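Local coordinates for protein salt-tolerant glutaminase (Micrococcus luteus, PDB 3AGD) that probably hydrolyses L-glutamine to L-glutamate and ammonium, as a salt-tolerant member of the glutaminase family, at residues Ser159-Ser164 with Gly190-Cys195. Residues are numbered along the deposited sequence; the frame is centred on the assembly and turned at random.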
loop_
_atom_site.group_PDB
_atom_site.type_symbol
_atom_site.label_atom_id
_atom_site.label_comp_id
_atom_site.label_asym_id
_atom_site.label_seq_id
_atom_site.Cartn_x
_atom_site.Cartn_y
_atom_site.Cartn_z
ATOM N N SER A 159 35.950 -4.661 15.451
ATOM C CA SER A 159 36.448 -3.738 14.446
ATOM C C SER A 159 35.689 -2.403 14.477
ATOM O O SER A 159 36.295 -1.334 14.548
ATOM C CB SER A 159 36.326 -4.382 13.065
ATOM O OG SER A 159 36.846 -3.543 12.054
ATOM N N GLU A 160 34.361 -2.463 14.435
ATOM C CA GLU A 160 33.562 -1.245 14.446
ATOM C C GLU A 160 33.580 -0.522 15.788
ATOM O O GLU A 160 33.507 0.707 15.835
ATOM C CB GLU A 160 32.120 -1.547 14.031
ATOM C CG GLU A 160 31.155 -0.408 14.313
ATOM C CD GLU A 160 29.888 -0.486 13.487
ATOM O OE1 GLU A 160 29.512 -1.598 13.054
ATOM O OE2 GLU A 160 29.259 0.572 13.280
ATOM N N MET A 161 33.686 -1.271 16.879
ATOM C CA MET A 161 33.717 -0.643 18.191
ATOM C C MET A 161 34.944 0.251 18.359
ATOM O O MET A 161 34.968 1.122 19.229
ATOM C CB MET A 161 33.686 -1.704 19.290
ATOM C CG MET A 161 32.296 -2.250 19.573
ATOM S SD MET A 161 31.163 -0.977 20.206
ATOM C CE MET A 161 31.659 -0.926 21.928
ATOM N N ALA A 162 35.952 0.044 17.514
ATOM C CA ALA A 162 37.183 0.832 17.575
ATOM C C ALA A 162 37.035 2.185 16.882
ATOM O O ALA A 162 37.854 3.085 17.078
ATOM C CB ALA A 162 38.327 0.053 16.945
ATOM N N VAL A 163 35.991 2.323 16.070
ATOM C CA VAL A 163 35.739 3.563 15.344
ATOM C C VAL A 163 34.266 3.958 15.441
ATOM O O VAL A 163 33.595 4.139 14.427
ATOM C CB VAL A 163 36.131 3.418 13.847
ATOM C CG1 VAL A 163 37.639 3.298 13.717
ATOM C CG2 VAL A 163 35.470 2.178 13.245
ATOM N N SER A 164 33.770 4.109 16.667
ATOM C CA SER A 164 32.371 4.469 16.877
ATOM C C SER A 164 32.150 5.861 17.468
ATOM O O SER A 164 31.116 6.117 18.088
ATOM C CB SER A 164 31.698 3.426 17.776
ATOM O OG SER A 164 31.705 2.142 17.173
ATOM N N GLY A 190 25.608 -2.237 22.304
ATOM C CA GLY A 190 24.485 -3.094 21.968
ATOM C C GLY A 190 24.034 -2.893 20.532
ATOM O O GLY A 190 23.713 -3.848 19.825
ATOM N N TYR A 191 24.007 -1.644 20.092
ATOM C CA TYR A 191 23.598 -1.332 18.729
ATOM C C TYR A 191 24.617 -1.876 17.725
ATOM O O TYR A 191 24.250 -2.396 16.669
ATOM C CB TYR A 191 23.454 0.181 18.564
ATOM C CG TYR A 191 23.304 0.630 17.128
ATOM C CD1 TYR A 191 22.145 0.356 16.408
ATOM C CD2 TYR A 191 24.337 1.304 16.481
ATOM C CE1 TYR A 191 22.020 0.739 15.075
ATOM C CE2 TYR A 191 24.225 1.691 15.151
ATOM C CZ TYR A 191 23.066 1.402 14.453
ATOM O OH TYR A 191 22.970 1.746 13.126
ATOM N N VAL A 192 25.900 -1.760 18.048
ATOM C CA VAL A 192 26.928 -2.265 17.148
ATOM C C VAL A 192 26.839 -3.785 17.038
ATOM O O VAL A 192 26.987 -4.347 15.952
ATOM C CB VAL A 192 28.341 -1.863 17.617
ATOM C CG1 VAL A 192 29.395 -2.536 16.738
ATOM C CG2 VAL A 192 28.501 -0.342 17.537
ATOM N N ALA A 193 26.588 -4.447 18.163
ATOM C CA ALA A 193 26.475 -5.902 18.189
ATOM C C ALA A 193 25.258 -6.321 17.369
ATOM O O ALA A 193 25.281 -7.313 16.647
ATOM C CB ALA A 193 26.329 -6.380 19.617
ATOM N N GLN A 194 24.198 -5.540 17.500
ATOM C CA GLN A 194 22.953 -5.768 16.785
ATOM C C GLN A 194 23.219 -5.741 15.282
ATOM O O GLN A 194 22.689 -6.564 14.529
ATOM C CB GLN A 194 21.967 -4.669 17.186
ATOM C CG GLN A 194 20.815 -4.398 16.243
ATOM C CD GLN A 194 20.088 -3.113 16.616
ATOM O OE1 GLN A 194 19.913 -2.815 17.800
ATOM N NE2 GLN A 194 19.658 -2.354 15.612
ATOM N N CYS A 195 24.051 -4.797 14.856
ATOM C CA CYS A 195 24.401 -4.639 13.445
ATOM C C CYS A 195 25.338 -5.734 12.948
ATOM O O CYS A 195 25.428 -5.983 11.740
ATOM C CB CYS A 195 25.071 -3.283 13.213
ATOM S SG CYS A 195 23.980 -1.863 13.361
HETATM O O HOH W 1 28.599 -4.102 13.525
#
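With its CG1 anti to the backbone N (chi1 174°), Val192 splays both methyls toward helix 154-161, where Glu160, itself with CG anti to N and the chain extended beyond, slants across the CG1 methyl. Glu160 CG lies 3.7 Å from Val192 CG1, and the same methyl is 3.8 Å from Glu160 OE1, so a valine flanks the aliphatic stem of Glu160, a residue of the L-glutamate site, which is empty in this chain. The other methyl, Val192 CG2, meets Met161, whose chain, bent at chi2 and chi3, brings SD to 3.8 Å; Ser164 OG touches that methyl more loosely. Val192 thus wedges between two successive side chains, and no direct hydrogen bond joins the segments. A water supplies the polar link, donating to Glu160 OE1 at 2.7 Å and to Val192 O at 2.9 Å, which probably helps to hold the carboxylate's rotation. The turn behind it is tied by Ser164 OG, which donates to Glu160 O at 2.7 Å from above the carbonyl plane, while Val163 N reaches that oxygen from the opposite face. The apolar contact joins two helices of the L-glutamate site, consistent with a part in positioning Glu160: Tyr191 and Cys195, also L-glutamate-binding, lie on Val192's helix, with Cys195 SG above one face of the Tyr191 ring, near its rim. Helix 184-195 in turn rests through Tyr191 on helices 67-78 and 114-123, and the Cys195 backbone hydrogen-bonds with that of Gln63, just after strand 60-61.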